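Local coordinates for uncharacterized protein (PDB 4RXV) that is of unknown function, but probably acts as a Legionella effector whose N-terminal part belongs to a clan CA (papain-like) peptidase family, at residues E11-E16 with Y107-V112; L168-W173 with Q183-P188. All blocks are in the same frame, centred on the assembly; numbering follows the deposited sequence. Where two conformers were deposited one is given.

Interaction 1: E11-E16 with Y107-V112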
loop_
_atom_site.group_PDB
_atom_site.type_symbol
_atom_site.label_atom_id
_atom_site.label_comp_id
_atom_site.label_asym_id
_atom_site.label_seq_id
_atom_site.Cartn_x
_atom_site.Cartn_y
_atom_site.Cartn_z
ATOM N N GLU A 11 -4.659 0.559 -12.941
ATOM C CA GLU A 11 -6.111 0.439 -12.968
ATOM C C GLU A 11 -6.604 -0.543 -11.908
ATOM O O GLU A 11 -7.578 -0.265 -11.221
ATOM C CB GLU A 11 -6.600 0.040 -14.354
ATOM C CG GLU A 11 -6.542 1.180 -15.359
ATOM C CD GLU A 11 -7.344 2.420 -14.915
ATOM O OE1 GLU A 11 -8.456 2.234 -14.344
ATOM O OE2 GLU A 11 -6.859 3.579 -15.115
ATOM N N ARG A 12 -5.923 -1.679 -11.754
ATOM C CA ARG A 12 -6.291 -2.656 -10.736
ATOM C C ARG A 12 -6.216 -2.014 -9.334
ATOM O O ARG A 12 -7.074 -2.262 -8.489
ATOM C CB ARG A 12 -5.383 -3.875 -10.801
ATOM C CG ARG A 12 -5.570 -4.858 -9.649
ATOM C CD ARG A 12 -6.960 -5.493 -9.647
ATOM N NE ARG A 12 -7.174 -6.381 -8.516
ATOM C CZ ARG A 12 -7.699 -6.004 -7.365
ATOM N NH1 ARG A 12 -8.029 -4.744 -7.147
ATOM N NH2 ARG A 12 -7.874 -6.898 -6.421
ATOM N N LEU A 13 -5.183 -1.223 -9.077
ATOM C CA LEU A 13 -5.037 -0.567 -7.781
ATOM C C LEU A 13 -6.085 0.535 -7.601
ATOM O O LEU A 13 -6.574 0.732 -6.480
ATOM C CB LEU A 13 -3.616 -0.014 -7.668
ATOM C CG LEU A 13 -2.525 -1.081 -7.593
ATOM C CD1 LEU A 13 -1.167 -0.507 -7.940
ATOM C CD2 LEU A 13 -2.482 -1.737 -6.197
ATOM N N LYS A 14 -6.437 1.243 -8.669
ATOM C CA LYS A 14 -7.496 2.245 -8.596
ATOM C C LYS A 14 -8.833 1.621 -8.158
ATOM O O LYS A 14 -9.631 2.261 -7.486
ATOM C CB LYS A 14 -7.623 3.006 -9.923
ATOM C CG LYS A 14 -6.526 4.002 -10.137
ATOM C CD LYS A 14 -6.466 4.558 -11.535
ATOM C CE LYS A 14 -7.724 5.253 -11.938
ATOM N NZ LYS A 14 -7.552 5.891 -13.264
ATOM N N GLN A 15 -9.081 0.365 -8.534
ATOM C CA GLN A 15 -10.309 -0.309 -8.153
ATOM C C GLN A 15 -10.465 -0.402 -6.644
ATOM O O GLN A 15 -11.581 -0.583 -6.170
ATOM C CB GLN A 15 -10.392 -1.696 -8.774
ATOM C CG GLN A 15 -10.559 -1.671 -10.275
ATOM C CD GLN A 15 -10.524 -3.040 -10.883
ATOM O OE1 GLN A 15 -9.526 -3.450 -11.442
ATOM N NE2 GLN A 15 -11.623 -3.751 -10.785
ATOM N N GLU A 16 -9.368 -0.320 -5.883
ATOM C CA GLU A 16 -9.442 -0.429 -4.444
ATOM C C GLU A 16 -9.939 0.837 -3.765
ATOM O O GLU A 16 -10.245 0.809 -2.584
ATOM C CB GLU A 16 -8.080 -0.850 -3.869
ATOM C CG GLU A 16 -7.681 -2.227 -4.338
ATOM C CD GLU A 16 -8.736 -3.259 -3.997
ATOM O OE1 GLU A 16 -8.960 -3.512 -2.800
ATOM O OE2 GLU A 16 -9.357 -3.810 -4.920
ATOM N N TYR A 107 0.787 -2.902 2.802
ATOM C CA TYR A 107 0.582 -4.333 2.822
ATOM C C TYR A 107 -0.663 -4.696 2.010
ATOM O O TYR A 107 -0.712 -5.771 1.429
ATOM C CB TYR A 107 0.433 -4.826 4.247
ATOM C CG TYR A 107 1.603 -4.567 5.184
ATOM C CD1 TYR A 107 2.832 -4.092 4.760
ATOM C CD2 TYR A 107 1.432 -4.771 6.544
ATOM C CE1 TYR A 107 3.860 -3.856 5.653
ATOM C CE2 TYR A 107 2.455 -4.539 7.434
ATOM C CZ TYR A 107 3.656 -4.068 6.977
ATOM O OH TYR A 107 4.697 -3.834 7.849
ATOM N N HIS A 108 -1.665 -3.814 2.003
ATOM C CA HIS A 108 -2.882 -4.061 1.233
ATOM C C HIS A 108 -2.530 -4.210 -0.237
ATOM O O HIS A 108 -2.932 -5.162 -0.898
ATOM C CB HIS A 108 -3.836 -2.900 1.455
ATOM C CG HIS A 108 -5.200 -3.095 0.889
ATOM N ND1 HIS A 108 -5.456 -3.168 -0.463
ATOM C CD2 HIS A 108 -6.388 -3.196 1.525
ATOM C CE1 HIS A 108 -6.753 -3.332 -0.623
ATOM N NE2 HIS A 108 -7.340 -3.346 0.564
ATOM N N SER A 109 -1.801 -3.243 -0.768
ATOM C CA SER A 109 -1.401 -3.286 -2.182
ATOM C C SER A 109 -0.471 -4.442 -2.486
ATOM O O SER A 109 -0.580 -5.024 -3.575
ATOM C CB SER A 109 -0.749 -1.979 -2.618
ATOM O OG SER A 109 -1.631 -0.892 -2.515
ATOM N N ALA A 110 0.423 -4.806 -1.574
ATOM C CA ALA A 110 1.235 -5.997 -1.781
ATOM C C ALA A 110 0.336 -7.214 -2.000
ATOM O O ALA A 110 0.597 -8.020 -2.898
ATOM C CB ALA A 110 2.187 -6.215 -0.628
ATOM N N GLY A 111 -0.737 -7.343 -1.214
ATOM C CA GLY A 111 -1.677 -8.438 -1.406
ATOM C C GLY A 111 -2.377 -8.396 -2.741
ATOM O O GLY A 111 -2.468 -9.418 -3.427
ATOM N N VAL A 112 -2.867 -7.225 -3.130
ATOM C CA VAL A 112 -3.519 -7.066 -4.427
ATOM C C VAL A 112 -2.601 -7.526 -5.558
ATOM O O VAL A 112 -3.029 -8.211 -6.482
ATOM C CB VAL A 112 -3.970 -5.605 -4.623
ATOM C CG1 VAL A 112 -4.392 -5.334 -6.044
ATOM C CG2 VAL A 112 -5.090 -5.245 -3.631
HETATM O O HOH W 1 -5.159 -8.472 -8.339
#

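Interaction 2: L168-W173 with Q183-P188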
loop_
_atom_site.group_PDB
_atom_site.type_symbol
_atom_site.label_atom_id
_atom_site.label_comp_id
_atom_site.label_asym_id
_atom_site.label_seq_id
_atom_site.Cartn_x
_atom_site.Cartn_y
_atom_site.Cartn_z
ATOM N N LEU A 168 8.639 -0.079 -10.030
ATOM C CA LEU A 168 7.450 0.736 -9.815
ATOM C C LEU A 168 7.080 0.790 -8.334
ATOM O O LEU A 168 7.164 -0.198 -7.614
ATOM C CB LEU A 168 6.265 0.185 -10.590
ATOM C CG LEU A 168 6.459 0.128 -12.101
ATOM C CD1 LEU A 168 5.343 -0.668 -12.756
ATOM C CD2 LEU A 168 6.508 1.531 -12.707
ATOM N N ILE A 169 6.705 1.978 -7.889
ATOM C CA ILE A 169 6.338 2.239 -6.511
ATOM C C ILE A 169 4.820 2.147 -6.361
ATOM O O ILE A 169 4.073 2.629 -7.237
ATOM C CB ILE A 169 6.863 3.642 -6.107
ATOM C CG1 ILE A 169 8.396 3.595 -6.014
ATOM C CG2 ILE A 169 6.260 4.161 -4.817
ATOM C CD1 ILE A 169 9.041 4.924 -6.279
ATOM N N VAL A 170 4.365 1.621 -5.234
ATOM C CA VAL A 170 2.951 1.464 -4.929
ATOM C C VAL A 170 2.746 1.909 -3.466
ATOM O O VAL A 170 3.204 1.253 -2.533
ATOM C CB VAL A 170 2.459 0.030 -5.176
ATOM C CG1 VAL A 170 0.968 -0.031 -4.916
ATOM C CG2 VAL A 170 2.805 -0.420 -6.601
ATOM N N ASP A 171 2.017 3.006 -3.298
ATOM C CA ASP A 171 1.873 3.663 -2.014
ATOM C C ASP A 171 0.407 4.059 -1.803
ATOM O O ASP A 171 0.016 5.210 -2.064
ATOM C CB ASP A 171 2.796 4.876 -1.952
ATOM C CG ASP A 171 2.869 5.498 -0.567
ATOM O OD1 ASP A 171 2.036 5.171 0.323
ATOM O OD2 ASP A 171 3.785 6.332 -0.368
ATOM N N PRO A 172 -0.424 3.127 -1.325
ATOM C CA PRO A 172 -1.832 3.460 -1.112
ATOM C C PRO A 172 -2.054 4.553 -0.062
ATOM O O PRO A 172 -3.000 5.331 -0.176
ATOM C CB PRO A 172 -2.447 2.136 -0.668
ATOM C CG PRO A 172 -1.292 1.323 -0.150
ATOM C CD PRO A 172 -0.141 1.706 -1.040
ATOM N N TRP A 173 -1.186 4.640 0.948
ATOM C CA TRP A 173 -1.293 5.722 1.924
ATOM C C TRP A 173 -1.204 7.089 1.268
ATOM O O TRP A 173 -1.961 7.991 1.637
ATOM C CB TRP A 173 -0.255 5.549 3.023
ATOM C CG TRP A 173 -0.337 6.512 4.164
ATOM C CD1 TRP A 173 -1.157 6.438 5.262
ATOM C CD2 TRP A 173 0.490 7.655 4.367
ATOM N NE1 TRP A 173 -0.866 7.460 6.132
ATOM C CE2 TRP A 173 0.138 8.223 5.604
ATOM C CE3 TRP A 173 1.516 8.235 3.634
ATOM C CZ2 TRP A 173 0.776 9.372 6.127
ATOM C CZ3 TRP A 173 2.152 9.381 4.142
ATOM C CH2 TRP A 173 1.777 9.925 5.382
ATOM N N GLN A 183 0.832 9.685 -8.918
ATOM C CA GLN A 183 1.916 9.952 -7.981
ATOM C C GLN A 183 2.130 8.840 -6.968
ATOM O O GLN A 183 2.937 9.004 -6.061
ATOM C CB GLN A 183 1.643 11.245 -7.218
ATOM C CG GLN A 183 1.768 12.475 -8.076
ATOM C CD GLN A 183 1.500 13.755 -7.311
ATOM O OE1 GLN A 183 1.299 13.744 -6.095
ATOM N NE2 GLN A 183 1.488 14.876 -8.030
ATOM N N ALA A 184 1.436 7.708 -7.112
ATOM C CA ALA A 184 1.429 6.725 -6.028
ATOM C C ALA A 184 1.186 5.286 -6.423
ATOM O O ALA A 184 1.614 4.408 -5.686
ATOM C CB ALA A 184 0.386 7.128 -4.999
ATOM N N LEU A 185 0.456 5.012 -7.489
ATOM C CA LEU A 185 0.007 3.646 -7.788
ATOM C C LEU A 185 0.693 3.123 -9.058
ATOM O O LEU A 185 0.208 3.323 -10.180
ATOM C CB LEU A 185 -1.512 3.568 -7.907
ATOM C CG LEU A 185 -2.293 3.980 -6.647
ATOM C CD1 LEU A 185 -3.785 3.883 -6.867
ATOM C CD2 LEU A 185 -1.873 3.153 -5.412
ATOM N N ALA A 186 1.805 2.411 -8.852
ATOM C CA ALA A 186 2.584 1.744 -9.886
ATOM C C ALA A 186 3.235 2.756 -10.818
ATOM O O ALA A 186 2.974 2.782 -12.028
ATOM C CB ALA A 186 1.753 0.722 -10.628
ATOM N N ILE A 187 4.087 3.597 -10.232
ATOM C CA ILE A 187 4.749 4.668 -10.958
ATOM C C ILE A 187 6.247 4.686 -10.667
ATOM O O ILE A 187 6.704 4.212 -9.630
ATOM C CB ILE A 187 4.110 6.084 -10.650
ATOM C CG1 ILE A 187 4.552 6.749 -9.307
ATOM C CG2 ILE A 187 2.595 6.039 -10.774
ATOM C CD1 ILE A 187 4.252 6.035 -8.066
ATOM N N PRO A 188 7.035 5.219 -11.595
ATOM C CA PRO A 188 8.469 5.359 -11.339
ATOM C C PRO A 188 8.779 6.410 -10.293
ATOM O O PRO A 188 7.973 7.307 -10.029
ATOM C CB PRO A 188 9.044 5.756 -12.701
ATOM C CG PRO A 188 7.894 6.379 -13.410
ATOM C CD PRO A 188 6.656 5.730 -12.923
#

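Interaction 1: E11-E16 with Y107-V112
Val112 meets the side chains of Arg12, Leu13 and Glu16 where helix 6-14 packs on helix 105-114. Val112 makes most of the packing contacts. Its CG1 sits over the centre of one guanidinium face, with Arg12 CZ 3.6 Å away. The bend at chi2 (64°) of Arg12 lays that flat group across the methyl. Val112 CG2 turns the other way and meets Glu16 CG at 4.0 Å. The apolar pair is Leu13 CD2 with Val112 CG1, 4.1 Å apart; Leu13 CD2 also touches Ser109.

The polar bonds gather around Glu16. Arg12 NH1 binds Glu16 OE2 at 2.8 Å in a nearly straight salt bridge (168°). The bond leaves in the guanidinium plane but reaches the carboxylate from above its plane. Glu16 OE1 also closely approaches the His108 ring edge, 3.1 Å from CE1. Asn85 bonds to both residues, giving ND2 to Glu16 OE1 and pairing OD1 with His108 NE2. His108 ND1 is hydrogen-bonded to Tyr18 OH.

One water links the segments. It accepts from Arg12 NE (2.9 Å) and donates to Val112 O (2.8 Å). With the salt bridge, it probably helps to hold the guanidinium flat against Val112.

The arrangement is a buried helix-helix packing in the peptidase-family domain. Val112 lies between Leu13 and the Arg12-Glu16 salt bridge, which is internal to 11-16.

Interaction 2: L168-W173 with Q183-P188
Ile169 faces both Ala186 and Ile187, which makes a G1 beta bulge in a short antiparallel pairing. Ile169 O takes two backbone donors. Ile187 N binds it at 3.1 Å, in the carbonyl plane on a lone pair. Ala186 N is nearer, at 2.8 Å, but the bond is bent and weak. Ala186 has a left-handed backbone (phi 67°), and the chain turns a corner there. In return, Ile169 N gives Ile187 O an almost straight bond of 2.8 Å (175°).

The tight part lies around the bulge. The chi1 of Ile187 (80°) puts CG1 between the backbone N and the carbonyl carbon. This brings CD1 over the partner strand, 3.5 Å from Ile169 O and also against Ile169 CB. The Val170 and Leu185 side chains share the other face, where Leu13 of helix 6-14 covers them. Val170 CG2 also reaches Ala186 CB, at 4.3 Å.

The Pro188 end is looser. Leu168 CD2 meets Pro188 CD at 4.2 Å, and Pro188 is partly exposed.

Beyond the strand, Asp171 is the N-cap of helix 172-176, with OD1 on Ala174 N. Its OD2 binds His139 NE2, a pairing consistent with the His-Asp pair of clan CA peptidases. The backbone of Asp171 is also tied across the contact: its N donates to Ala184 O at 2.8 Å, and the same oxygen receives a CA-H...O contact from Val170 CA at 3.3 Å.

Overall arrangement
Interaction 1 comes first along the chain and closes before interaction 2 opens. Their centres are about 10 Å apart, both lie near the centre of the chain, and they touch. Val170 CG1 is one shared point: it packs on Ser109 CB at 3.5 Å and on Leu13 CD1 at 3.7 Å. Ser109 also packs on Pro172, and Leu13 on Leu185. Helices 6-14 and 105-114 thus lie against strand 168-170 of the antiparallel sheet. Strand 136-146 runs along one edge of that strand, and the short pairing with 183-188 along the other. The strand leads into Asp171 and its partner His139, consistent with a papain-like core in this RavJ peptidase domain.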